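Fructose-bisphosphate aldolase (Thermus caldophilus, PDB 2FJK) belongs to the class II fructose-bisphosphate aldolase family, a group of TIM-barrel proteins, and is modelled here with 1,3-dihydroxyacetonephosphate in its pocket. Local coordinates at residues M1-L6 and P74-L79; E38-P43 and G300-A305. One frame throughout, in Å; residues are numbered along the deposited sequence.

Contact 1 (M1-L6 and P74-L79); sequences MLVTGL and PVAVHL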
loop_
_atom_site.group_PDB
_atom_site.type_symbol
_atom_site.label_atom_id
_atom_site.label_comp_id
_atom_site.label_asym_id
_atom_site.label_seq_id
_atom_site.Cartn_x
_atom_site.Cartn_y
_atom_site.Cartn_z
HETATM N N MSE A 1 -2.555 -4.216 -14.435
HETATM C CA MSE A 1 -2.703 -2.905 -13.759
HETATM C C MSE A 1 -4.170 -2.592 -13.518
HETATM O O MSE A 1 -5.055 -3.088 -14.219
HETATM C CB MSE A 1 -2.061 -1.787 -14.587
HETATM C CG MSE A 1 -2.456 -1.775 -16.048
HETATM SE SE MSE A 1 -1.909 -0.130 -16.923
HETATM C CE MSE A 1 -0.064 -0.086 -16.323
ATOM N N LEU A 2 -4.414 -1.761 -12.515
ATOM C CA LEU A 2 -5.763 -1.398 -12.144
ATOM C C LEU A 2 -6.396 -0.467 -13.171
ATOM O O LEU A 2 -5.843 0.580 -13.502
ATOM C CB LEU A 2 -5.745 -0.758 -10.751
ATOM C CG LEU A 2 -7.087 -0.480 -10.068
ATOM C CD1 LEU A 2 -7.888 -1.770 -9.943
ATOM C CD2 LEU A 2 -6.840 0.134 -8.701
ATOM N N VAL A 3 -7.552 -0.874 -13.686
ATOM C CA VAL A 3 -8.305 -0.092 -14.673
ATOM C C VAL A 3 -9.795 -0.027 -14.277
ATOM O O VAL A 3 -10.242 -0.786 -13.420
ATOM C CB VAL A 3 -8.189 -0.724 -16.072
ATOM C CG1 VAL A 3 -6.749 -0.637 -16.570
ATOM C CG2 VAL A 3 -8.646 -2.169 -16.019
ATOM N N THR A 4 -10.558 0.878 -14.892
ATOM C CA THR A 4 -11.977 1.001 -14.567
ATOM C C THR A 4 -12.812 -0.003 -15.353
ATOM O O THR A 4 -13.960 -0.297 -14.999
ATOM C CB THR A 4 -12.517 2.421 -14.847
ATOM O OG1 THR A 4 -12.451 2.701 -16.248
ATOM C CG2 THR A 4 -11.713 3.450 -14.078
ATOM N N GLY A 5 -12.242 -0.532 -16.423
ATOM C CA GLY A 5 -12.971 -1.512 -17.196
ATOM C C GLY A 5 -13.715 -0.978 -18.402
ATOM O O GLY A 5 -13.852 -1.691 -19.394
ATOM N N LEU A 6 -14.203 0.259 -18.331
ATOM C CA LEU A 6 -14.927 0.842 -19.458
ATOM C C LEU A 6 -14.085 0.655 -20.711
ATOM O O LEU A 6 -14.597 0.242 -21.754
ATOM C CB LEU A 6 -15.205 2.329 -19.217
ATOM C CG LEU A 6 -15.815 3.144 -20.367
ATOM C CD1 LEU A 6 -17.070 2.467 -20.912
ATOM C CD2 LEU A 6 -16.130 4.552 -19.872
ATOM N N PRO A 74 -4.747 -5.983 -17.919
ATOM C CA PRO A 74 -5.733 -5.021 -17.407
ATOM C C PRO A 74 -6.662 -5.703 -16.414
ATOM O O PRO A 74 -7.233 -6.748 -16.720
ATOM C CB PRO A 74 -6.484 -4.576 -18.664
ATOM C CG PRO A 74 -5.479 -4.824 -19.783
ATOM C CD PRO A 74 -4.876 -6.143 -19.377
ATOM N N VAL A 75 -6.805 -5.117 -15.233
ATOM C CA VAL A 75 -7.676 -5.673 -14.205
ATOM C C VAL A 75 -8.588 -4.608 -13.610
ATOM O O VAL A 75 -8.129 -3.532 -13.226
ATOM C CB VAL A 75 -6.869 -6.296 -13.040
ATOM C CG1 VAL A 75 -7.816 -6.697 -11.911
ATOM C CG2 VAL A 75 -6.084 -7.509 -13.528
ATOM N N ALA A 76 -9.879 -4.918 -13.534
ATOM C CA ALA A 76 -10.860 -4.006 -12.951
ATOM C C ALA A 76 -11.435 -4.670 -11.705
ATOM O O ALA A 76 -11.596 -5.890 -11.663
ATOM C CB ALA A 76 -11.982 -3.715 -13.947
ATOM N N VAL A 77 -11.730 -3.861 -10.693
ATOM C CA VAL A 77 -12.313 -4.350 -9.449
ATOM C C VAL A 77 -13.729 -3.747 -9.335
ATOM O O VAL A 77 -13.877 -2.552 -9.076
ATOM C CB VAL A 77 -11.435 -3.932 -8.253
ATOM C CG1 VAL A 77 -12.063 -4.390 -6.944
ATOM C CG2 VAL A 77 -10.021 -4.529 -8.419
ATOM N N HIS A 78 -14.754 -4.580 -9.554
ATOM C CA HIS A 78 -16.161 -4.147 -9.519
ATOM C C HIS A 78 -16.969 -4.624 -8.313
ATOM O O HIS A 78 -16.756 -5.725 -7.812
ATOM C CB HIS A 78 -16.900 -4.619 -10.777
ATOM C CG HIS A 78 -16.420 -3.993 -12.047
ATOM N ND1 HIS A 78 -17.244 -3.798 -13.134
ATOM C CD2 HIS A 78 -15.199 -3.532 -12.413
ATOM C CE1 HIS A 78 -16.555 -3.241 -14.114
ATOM N NE2 HIS A 78 -15.312 -3.067 -13.703
ATOM N N LEU A 79 -17.922 -3.796 -7.882
ATOM C CA LEU A 79 -18.784 -4.113 -6.745
ATOM C C LEU A 79 -19.788 -5.232 -7.062
ATOM O O LEU A 79 -19.835 -6.231 -6.362
ATOM C CB LEU A 79 -19.526 -2.860 -6.268
ATOM C CG LEU A 79 -20.725 -3.053 -5.322
ATOM C CD1 LEU A 79 -20.321 -3.851 -4.088
ATOM C CD2 LEU A 79 -21.272 -1.687 -4.915
#

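Contact 2 (E38-P43 and G300-A305); sequences EEMKSP and GSVGRA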
loop_
_atom_site.group_PDB
_atom_site.type_symbol
_atom_site.label_atom_id
_atom_site.label_comp_id
_atom_site.label_asym_id
_atom_site.label_seq_id
_atom_site.Cartn_x
_atom_site.Cartn_y
_atom_site.Cartn_z
ATOM N N GLU A 38 -3.082 -13.858 -16.057
ATOM C CA GLU A 38 -1.699 -13.666 -16.515
ATOM C C GLU A 38 -1.473 -14.688 -17.623
ATOM O O GLU A 38 -0.993 -14.352 -18.703
ATOM C CB GLU A 38 -0.699 -13.871 -15.369
ATOM C CG GLU A 38 -0.833 -12.855 -14.237
ATOM C CD GLU A 38 -0.554 -11.430 -14.683
ATOM O OE1 GLU A 38 -0.764 -11.122 -15.879
ATOM O OE2 GLU A 38 -0.139 -10.610 -13.837
ATOM N N GLU A 39 -1.812 -15.944 -17.350
ATOM C CA GLU A 39 -1.719 -16.964 -18.385
ATOM C C GLU A 39 -2.850 -16.504 -19.310
ATOM O O GLU A 39 -3.741 -15.774 -18.878
ATOM C CB GLU A 39 -2.038 -18.349 -17.814
ATOM C CG GLU A 39 -0.993 -18.886 -16.857
ATOM C CD GLU A 39 -1.318 -20.282 -16.349
ATOM O OE1 GLU A 39 -1.801 -21.115 -17.146
ATOM O OE2 GLU A 39 -1.074 -20.547 -15.154
HETATM N N MSE A 40 -2.832 -16.896 -20.573
HETATM C CA MSE A 40 -3.897 -16.454 -21.468
HETATM C C MSE A 40 -3.780 -14.974 -21.817
HETATM O O MSE A 40 -4.435 -14.511 -22.748
HETATM C CB MSE A 40 -5.278 -16.707 -20.844
HETATM C CG MSE A 40 -5.987 -17.945 -21.362
HETATM SE SE MSE A 40 -5.158 -19.568 -20.782
HETATM C CE MSE A 40 -3.685 -19.624 -22.043
ATOM N N LYS A 41 -2.949 -14.237 -21.078
ATOM C CA LYS A 41 -2.758 -12.806 -21.325
ATOM C C LYS A 41 -4.110 -12.156 -21.587
ATOM O O LYS A 41 -4.320 -11.531 -22.635
ATOM C CB LYS A 41 -1.866 -12.572 -22.554
ATOM C CG LYS A 41 -0.526 -13.311 -22.567
ATOM C CD LYS A 41 0.238 -12.972 -23.848
ATOM C CE LYS A 41 1.477 -13.837 -24.032
ATOM N NZ LYS A 41 2.520 -13.572 -23.005
ATOM N N SER A 42 -5.030 -12.301 -20.639
ATOM C CA SER A 42 -6.365 -11.745 -20.808
ATOM C C SER A 42 -6.743 -10.661 -19.811
ATOM O O SER A 42 -6.288 -10.665 -18.668
ATOM C CB SER A 42 -7.401 -12.870 -20.721
ATOM O OG SER A 42 -8.722 -12.355 -20.710
ATOM N N PRO A 43 -7.566 -9.695 -20.245
ATOM C CA PRO A 43 -7.978 -8.640 -19.316
ATOM C C PRO A 43 -8.936 -9.372 -18.382
ATOM O O PRO A 43 -9.428 -10.431 -18.747
ATOM C CB PRO A 43 -8.684 -7.639 -20.228
ATOM C CG PRO A 43 -9.238 -8.519 -21.338
ATOM C CD PRO A 43 -8.099 -9.455 -21.602
ATOM N N GLY A 300 -13.341 -15.398 -25.475
ATOM C CA GLY A 300 -12.517 -14.807 -26.512
ATOM C C GLY A 300 -11.609 -13.691 -26.021
ATOM O O GLY A 300 -11.195 -12.832 -26.802
ATOM N N SER A 301 -11.294 -13.695 -24.728
ATOM C CA SER A 301 -10.420 -12.675 -24.157
ATOM C C SER A 301 -8.970 -13.170 -24.101
ATOM O O SER A 301 -8.079 -12.468 -23.617
ATOM C CB SER A 301 -10.878 -12.318 -22.741
ATOM O OG SER A 301 -10.656 -13.413 -21.867
ATOM N N VAL A 302 -8.730 -14.386 -24.573
ATOM C CA VAL A 302 -7.374 -14.921 -24.553
ATOM C C VAL A 302 -6.480 -14.073 -25.453
ATOM O O VAL A 302 -6.744 -13.946 -26.649
ATOM C CB VAL A 302 -7.341 -16.382 -25.041
ATOM C CG1 VAL A 302 -5.919 -16.916 -25.009
ATOM C CG2 VAL A 302 -8.250 -17.241 -24.166
ATOM N N GLY A 303 -5.448 -13.466 -24.867
ATOM C CA GLY A 303 -4.521 -12.645 -25.634
ATOM C C GLY A 303 -4.979 -11.231 -25.949
ATOM O O GLY A 303 -4.333 -10.516 -26.724
ATOM N N ARG A 304 -6.085 -10.811 -25.349
ATOM C CA ARG A 304 -6.599 -9.474 -25.597
ATOM C C ARG A 304 -6.029 -8.403 -24.665
ATOM O O ARG A 304 -6.250 -7.211 -24.877
ATOM C CB ARG A 304 -8.125 -9.484 -25.511
ATOM C CG ARG A 304 -8.799 -10.042 -26.751
ATOM C CD ARG A 304 -8.437 -9.197 -27.957
ATOM N NE ARG A 304 -9.301 -9.452 -29.107
ATOM C CZ ARG A 304 -9.389 -10.622 -29.727
ATOM N NH1 ARG A 304 -8.666 -11.650 -29.307
ATOM N NH2 ARG A 304 -10.200 -10.764 -30.770
ATOM N N ALA A 305 -5.292 -8.821 -23.641
ATOM C CA ALA A 305 -4.714 -7.867 -22.705
ATOM C C ALA A 305 -3.869 -6.840 -23.461
ATOM O O ALA A 305 -3.324 -7.200 -24.531
ATOM C CB ALA A 305 -3.854 -8.597 -21.683
ATOM O OXT ALA A 305 -3.753 -5.696 -22.968
#

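Contact 1 (M1-L6 and P74-L79)
The imidazole of His78 meets the N-terminal segment through its NE2 corner: Gly5 CA lies at the ring's edge near its plane, and Thr4 O approaches obliquely. NE2 donates a weak hydrogen bond to Thr4 O (3.3 Å, N-H···O angle 135°). That carbonyl also accepts bonds from Ser98 OG and Tyr169 OH, while the stronger polar partner of the imidazole is Lys249 NZ, at ND1. The short N-terminal strand 2-3 adds in parallel alongside strand 75-78 of the TIM barrel, beyond the usual pairing of consecutive barrel strands. Val75 is gripped through both of its backbone polar atoms: its N donates to Met1 O (2.9 Å), and its O accepts from Val3 N (2.8 Å). On the side facing helix 50-68, Leu2 CD1 reaches Val77 CG2 at 3.8 Å, and Val65 and Ala68 pack against the same leucine. Leu2 O is hydrogen-bonded to Arg72 NH2 of the second subunit. On the other side of the sheet, Val3 has CG1 opposite its own carbonyl carbon (chi1 -66°), which swings CG2 back over the neighbouring strand. There CG2 sits 3.2 Å from Val75 O and is flanked by the CB atoms of Pro74 and Ala76, each 4.2 Å away.

Contact 2 (E38-P43 and G300-A305)
Gly303 N donates to Met40 O, a short bond of 2.6 Å whose donor lies almost in line with the carbonyl (C=O···N angle 171°), although the hydrogen bond is bent at the hydrogen (N-H···O 142°). The next carbonyl, Lys41 O, accepts from Ala305 N, two residues beyond Gly303, at 3.0 Å, the donor coming in tilted from the carbonyl plane, and Ala305 CB rests against the same oxygen. Two successive carbonyls of the 38-43 loop thus receive the end of the chain. Beside these bonds the two serine hydroxyls meet: Ser42 OG and Ser301 OG are modelled 2.5 Å apart, a hydrogen bond with either as donor, its exact length doubtful. Ser301 OG stands between its own N and carbonyl carbon (chi1 68°), facing the other loop, while Ser42 OG extends away from its backbone N to meet it. Met40 and Val302 run side by side in the same direction, CG to CG2 3.7 Å. At the far end, the CD atom of Pro43 fits beside Ala305 N and approaches Arg304 CB at 3.9 Å.

A helix cap and a beta turn present these groups. Lys41, at positive phi, is the C-prime residue of a Schellman motif that ends helix 27-38. In the 300-305 segment, Ser301 to Arg304 form a type II beta turn, closed by Arg304 N to Ser301 O (3.1 Å), with Gly303 supplying the positive phi at its third position. Further out, Met296 of helix 277-299 packs against both Ser42 and Ser301, and Lys289 of that helix forms a salt bridge with Glu39 OE2. The Arg304 side chain leads away from the 38-43 loop toward Glu15 and Tyr17, with Gly300 O lying 3.7 Å above one face of its guanidinium, offset toward the rim.

In the fold
From the N terminus, the chain passes through 1-6, 38-43, 74-79 and finally 300-305, so the two contacts cross rather than nest. Contact 1 closes a loop of 67 residues when strand 75-78 pairs with strand 2-3; the 38-43 loop, lying inside that span, is paired in contact 2 with the C-terminal segment, closing a loop of 256 residues. Strand 44-47, which leaves the 38-43 loop, is the other neighbour of strand 75-78 in the sheet. Both chain ends are thereby tied to this part of the barrel. The contacts, with centres about 14 Å apart, meet directly at Pro74: its CD packs 3.5 Å from Ala305 CB, and its O lies 3.9 Å from Pro43 CB.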